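Local coordinates for protein polyketide synthase (Lyngbya majuscula 19L, PDB 3QIT) that acts as the thioesterase domain of curacin A biosynthesis, probably hydrolysing the thioester, with decarboxylation and sulfate loss giving a terminal alkene, at residues Glu122-Glu127 against Ala277-Leu282; Leu40-Val45 against Leu98-Ser103. All coordinates share one frame; numbering follows the deposited sequence.

Contact 1: Glu122-Glu127 against Ala277-Leu282; sequences ELILVE and AALASL
Val126 and Leu279 meet tip to tip, methyl against methyl. The closest approach is Val126 CG2 to Leu279 CD1 at 3.8 Å, and the same valine methyl lies 4.0 Å from Leu279 CD2, so it faces both ends of the leucine fork. The fork is brought there by the first torsion of Leu279, which sets CG anti to the backbone N (chi1 -177°). Two residues earlier, on the same face of the strand, Ile124 adds a looser touch, its CG2 standing 4.5 Å from Leu279 CD1. Leu282, a helical turn further on, packs on Val237 of the adjacent strand 234-239. The backbones remain well apart, with Val126 CA and Leu279 CA 8.9 Å from each other, and just 136 Å² is buried in total.

Alternation along strand 120-126 decides which residues take part. Ile124 and Val126 project toward helix 276-284, whereas Leu123 and Leu125 pack on helix 104-115. This is the helix-sheet-helix layering of the alpha/beta hydrolase fold, and the C-terminal helix supplies part of one layer. Directly after Val126 the chain turns into Glu127, whose OE1 is hydrogen-bonded to His269 ND1 and to Ser242 OG, while OE2 takes the amide N of Gly239. That geometry is consistent with Glu127 being the acid of a Ser-His-Glu triad. Between strand and helix themselves every touching atom is a methyl carbon, consistent with a spacing set by shape and burial, without directional bonds.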
loop_
_atom_site.group_PDB
_atom_site.type_symbol
_atom_site.label_atom_id
_atom_site.label_comp_id
_atom_site.label_asym_id
_atom_site.label_seq_id
_atom_site.Cartn_x
_atom_site.Cartn_y
_atom_site.Cartn_z
ATOM N N GLU B 122 21.459 18.776 4.749
ATOM C CA GLU B 122 22.151 17.733 5.525
ATOM C C GLU B 122 21.125 16.715 5.986
ATOM O O GLU B 122 20.022 17.081 6.368
ATOM C CB GLU B 122 22.869 18.316 6.753
ATOM C CG GLU B 122 23.579 17.260 7.660
ATOM C CD GLU B 122 25.030 16.969 7.251
ATOM O OE1 GLU B 122 25.644 17.828 6.587
ATOM O OE2 GLU B 122 25.564 15.894 7.609
ATOM N N LEU B 123 21.514 15.448 5.941
ATOM C CA LEU B 123 20.678 14.338 6.362
ATOM C C LEU B 123 21.231 13.804 7.668
ATOM O O LEU B 123 22.382 13.362 7.718
ATOM C CB LEU B 123 20.726 13.248 5.295
ATOM C CG LEU B 123 19.899 11.996 5.506
ATOM C CD1 LEU B 123 18.363 12.302 5.543
ATOM C CD2 LEU B 123 20.231 10.946 4.401
ATOM N N ILE B 124 20.415 13.838 8.718
ATOM C CA ILE B 124 20.855 13.428 10.063
ATOM C C ILE B 124 20.038 12.191 10.432
ATOM O O ILE B 124 18.810 12.277 10.615
ATOM C CB ILE B 124 20.657 14.562 11.097
ATOM C CG1 ILE B 124 21.524 15.760 10.676
ATOM C CG2 ILE B 124 21.087 14.079 12.497
ATOM C CD1 ILE B 124 21.035 17.074 11.132
ATOM N N LEU B 125 20.727 11.048 10.508
ATOM C CA LEU B 125 20.066 9.750 10.674
ATOM C C LEU B 125 20.314 9.241 12.078
ATOM O O LEU B 125 21.420 8.825 12.399
ATOM C CB LEU B 125 20.584 8.755 9.612
ATOM C CG LEU B 125 20.374 9.283 8.193
ATOM C CD1 LEU B 125 21.046 8.343 7.191
ATOM C CD2 LEU B 125 18.875 9.438 7.885
ATOM N N VAL B 126 19.291 9.331 12.931
ATOM C CA VAL B 126 19.466 8.958 14.333
ATOM C C VAL B 126 18.959 7.548 14.520
ATOM O O VAL B 126 17.776 7.276 14.277
ATOM C CB VAL B 126 18.710 9.915 15.280
ATOM C CG1 VAL B 126 19.004 9.579 16.750
ATOM C CG2 VAL B 126 19.142 11.353 15.001
ATOM N N GLU B 127 19.877 6.650 14.882
ATOM C CA GLU B 127 19.551 5.231 15.112
ATOM C C GLU B 127 18.894 4.581 13.900
ATOM O O GLU B 127 17.771 4.043 13.960
ATOM C CB GLU B 127 18.720 5.082 16.384
ATOM C CG GLU B 127 19.580 5.306 17.647
ATOM C CD GLU B 127 20.344 4.061 18.034
ATOM O OE1 GLU B 127 19.667 3.022 18.263
ATOM O OE2 GLU B 127 21.604 4.099 18.097
ATOM N N ALA B 277 19.645 17.624 24.056
ATOM C CA ALA B 277 20.481 18.825 23.885
ATOM C C ALA B 277 21.675 18.537 22.971
ATOM O O ALA B 277 22.026 19.353 22.113
ATOM C CB ALA B 277 20.956 19.348 25.226
ATOM N N ALA B 278 22.311 17.381 23.171
ATOM C CA ALA B 278 23.457 16.984 22.347
ATOM C C ALA B 278 23.073 16.806 20.891
ATOM O O ALA B 278 23.825 17.187 19.980
ATOM C CB ALA B 278 24.116 15.702 22.902
ATOM N N LEU B 279 21.900 16.200 20.650
ATOM C CA LEU B 279 21.424 16.049 19.302
ATOM C C LEU B 279 21.123 17.412 18.647
ATOM O O LEU B 279 21.493 17.647 17.505
ATOM C CB LEU B 279 20.205 15.104 19.282
ATOM C CG LEU B 279 19.622 14.795 17.915
ATOM C CD1 LEU B 279 20.673 14.286 16.923
ATOM C CD2 LEU B 279 18.491 13.748 18.146
ATOM N N ALA B 280 20.499 18.329 19.384
ATOM C CA ALA B 280 20.251 19.666 18.848
ATOM C C ALA B 280 21.579 20.322 18.465
ATOM O O ALA B 280 21.694 20.945 17.398
ATOM C CB ALA B 280 19.515 20.519 19.864
ATOM N N SER B 281 22.561 20.167 19.345
ATOM C CA SER B 281 23.879 20.771 19.147
ATOM C C SER B 281 24.513 20.240 17.872
ATOM O O SER B 281 25.063 20.998 17.074
ATOM C CB SER B 281 24.777 20.474 20.338
ATOM O OG SER B 281 26.020 21.127 20.182
ATOM N N LEU B 282 24.406 18.927 17.667
ATOM C CA LEU B 282 24.933 18.314 16.458
ATOM C C LEU B 282 24.254 18.845 15.174
ATOM O O LEU B 282 24.913 19.113 14.166
ATOM C CB LEU B 282 24.786 16.802 16.573
ATOM C CG LEU B 282 25.186 15.994 15.364
ATOM C CD1 LEU B 282 26.670 16.202 15.050
ATOM C CD2 LEU B 282 24.919 14.561 15.738
#

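Contact 2: Leu40-Val45 against Leu98-Ser103; sequences LAWQEV and LLVGHS
His102 NE2 is hydrogen-bonded to the backbone O of His269, while at the root of the same side chain His102 CB lies 3.8 Å from Trp42 CZ2. CB points to the tryptophan, but a first torsion of 174° places CG anti to the backbone N and takes the imidazole off toward His269 and His272, whose rings it meets at an inclination. Ser103 CB sits over one face of that imidazole, 3.8 Å above the plane and displaced to the rim.

Trp42 meets the strand with the benzo end of its indole. In the plane of the ring, at the edge, CZ2 approaches His102 N at 3.9 Å, and Gly101 C also lies near that plane, 4.3 Å from CZ2. Val100 CG1 comes in obliquely instead, 3.8 Å from Trp42 CH2. The indole thus spans three consecutive residues of strand 97-102. That strand leads into Ser103, whose backbone (phi 55°, psi -121°) has the strained conformation of a nucleophile elbow, and with Gly101 and Gly105 it fits the GxSxG pattern of alpha/beta hydrolases; Ser103 is probably the nucleophile.

An alanine in place of Trp42 would probably leave Val100 CG1 and His102 CB without their aromatic neighbour and open a gap beside the strand just before the elbow. The tryptophan closes a 3-10 turn, in which Gln43 N bonds to Leu40 O at 3.0 Å, and helix 43-51 follows at once. The Trp42 indole also packs on Cys31 of the neighbouring strand 28-32 and on His33 in the loop beyond, and so bridges two adjacent strands from a backbone whose closest CA-CA distance, Trp42 to His102, is 9.6 Å.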
loop_
_atom_site.group_PDB
_atom_site.type_symbol
_atom_site.label_atom_id
_atom_site.label_comp_id
_atom_site.label_asym_id
_atom_site.label_seq_id
_atom_site.Cartn_x
_atom_site.Cartn_y
_atom_site.Cartn_z
ATOM N N LEU B 40 5.323 15.637 18.540
ATOM C CA LEU B 40 5.638 16.229 19.836
ATOM C C LEU B 40 6.829 15.559 20.536
ATOM O O LEU B 40 7.480 16.200 21.333
ATOM C CB LEU B 40 4.396 16.242 20.737
ATOM C CG LEU B 40 4.532 16.707 22.184
ATOM C CD1 LEU B 40 4.949 18.155 22.277
ATOM C CD2 LEU B 40 3.251 16.477 22.935
ATOM N N ALA B 41 7.164 14.316 20.170
ATOM C CA ALA B 41 8.291 13.618 20.799
ATOM C C ALA B 41 9.628 14.324 20.526
ATOM O O ALA B 41 10.613 14.054 21.198
ATOM C CB ALA B 41 8.351 12.120 20.320
ATOM N N TRP B 42 9.641 15.212 19.527
ATOM C CA TRP B 42 10.844 15.967 19.176
ATOM C C TRP B 42 11.029 17.211 20.011
ATOM O O TRP B 42 12.012 17.913 19.821
ATOM C CB TRP B 42 10.799 16.384 17.693
ATOM C CG TRP B 42 11.069 15.231 16.750
ATOM C CD1 TRP B 42 10.147 14.553 16.006
ATOM C CD2 TRP B 42 12.336 14.607 16.509
ATOM N NE1 TRP B 42 10.775 13.554 15.283
ATOM C CE2 TRP B 42 12.118 13.567 15.579
ATOM C CE3 TRP B 42 13.642 14.839 16.982
ATOM C CZ2 TRP B 42 13.165 12.755 15.090
ATOM C CZ3 TRP B 42 14.684 14.031 16.495
ATOM C CH2 TRP B 42 14.435 12.989 15.569
ATOM N N GLN B 43 10.113 17.488 20.940
ATOM C CA GLN B 43 10.115 18.809 21.606
ATOM C C GLN B 43 11.434 19.164 22.298
ATOM O O GLN B 43 11.886 20.316 22.236
ATOM C CB GLN B 43 8.966 18.905 22.606
ATOM C CG GLN B 43 8.944 20.252 23.341
ATOM C CD GLN B 43 7.558 20.650 23.754
ATOM O OE1 GLN B 43 6.819 21.224 22.970
ATOM N NE2 GLN B 43 7.206 20.377 24.995
ATOM N N GLU B 44 12.026 18.198 22.992
ATOM C CA GLU B 44 13.266 18.462 23.724
ATOM C C GLU B 44 14.450 18.786 22.815
ATOM O O GLU B 44 15.347 19.527 23.219
ATOM C CB GLU B 44 13.569 17.337 24.714
ATOM C CG GLU B 44 12.640 17.376 25.959
ATOM C CD GLU B 44 12.744 18.705 26.731
ATOM O OE1 GLU B 44 13.862 19.077 27.164
ATOM O OE2 GLU B 44 11.712 19.394 26.895
ATOM N N VAL B 45 14.457 18.225 21.604
ATOM C CA VAL B 45 15.395 18.653 20.555
ATOM C C VAL B 45 15.009 20.011 19.928
ATOM O O VAL B 45 15.879 20.845 19.626
ATOM C CB VAL B 45 15.508 17.569 19.449
ATOM C CG1 VAL B 45 16.461 18.016 18.323
ATOM C CG2 VAL B 45 15.954 16.212 20.054
ATOM N N LEU B 98 17.346 20.964 6.681
ATOM C CA LEU B 98 17.989 19.941 7.497
ATOM C C LEU B 98 16.937 18.878 7.758
ATOM O O LEU B 98 15.857 19.207 8.221
ATOM C CB LEU B 98 18.481 20.563 8.805
ATOM C CG LEU B 98 19.580 21.619 8.656
ATOM C CD1 LEU B 98 19.815 22.367 9.974
ATOM C CD2 LEU B 98 20.889 21.006 8.124
ATOM N N LEU B 99 17.233 17.628 7.394
ATOM C CA LEU B 99 16.284 16.529 7.549
ATOM C C LEU B 99 16.811 15.573 8.608
ATOM O O LEU B 99 17.912 15.060 8.471
ATOM C CB LEU B 99 16.103 15.780 6.222
ATOM C CG LEU B 99 15.133 14.592 6.222
ATOM C CD1 LEU B 99 13.728 14.978 6.689
ATOM C CD2 LEU B 99 15.096 14.005 4.810
ATOM N N VAL B 100 16.003 15.318 9.639
ATOM C CA VAL B 100 16.423 14.512 10.782
ATOM C C VAL B 100 15.376 13.408 10.932
ATOM O O VAL B 100 14.172 13.676 10.834
ATOM C CB VAL B 100 16.431 15.341 12.069
ATOM C CG1 VAL B 100 17.011 14.497 13.231
ATOM C CG2 VAL B 100 17.254 16.628 11.857
ATOM N N GLY B 101 15.804 12.177 11.166
ATOM C CA GLY B 101 14.835 11.075 11.351
ATOM C C GLY B 101 15.329 10.175 12.443
ATOM O O GLY B 101 16.538 10.045 12.617
ATOM N N HIS B 102 14.407 9.565 13.187
ATOM C CA HIS B 102 14.766 8.643 14.267
ATOM C C HIS B 102 14.178 7.250 13.993
ATOM O O HIS B 102 12.964 7.119 13.787
ATOM C CB HIS B 102 14.204 9.115 15.602
ATOM C CG HIS B 102 14.426 8.130 16.708
ATOM N ND1 HIS B 102 13.400 7.422 17.296
ATOM C CD2 HIS B 102 15.564 7.721 17.313
ATOM C CE1 HIS B 102 13.900 6.622 18.225
ATOM N NE2 HIS B 102 15.208 6.772 18.248
ATOM N N SER B 103 15.031 6.231 14.025
ATOM C CA SER B 103 14.587 4.809 13.826
ATOM C C SER B 103 13.816 4.599 12.510
ATOM O O SER B 103 14.379 4.850 11.444
ATOM C CB SER B 103 13.805 4.324 15.046
ATOM O OG SER B 103 13.673 2.913 14.992
#

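How the contacts relate
Both contacts are buried; their centres lie about 8 Å apart, and their strands, 120-126 and 97-102, are parallel neighbours in one sheet. The strands are joined by backbone bonds, Ile124 N to Leu99 O at 2.8 Å and Val126 N to Gly101 O at 2.9 Å, both probable hydrogen bonds. Helix 276-284 serves both regions: Leu279 meets strand 120-126 in contact 1, whereas Ile283 touches Val45 and Val100 of contact 2. Their chemistry differs, aliphatic throughout in contact 1, an indole meeting backbone at its edge and side-chain carbons obliquely in contact 2. In each, the strand segment ends at a likely triad member, Glu127 or Ser103, with His269 reaching both.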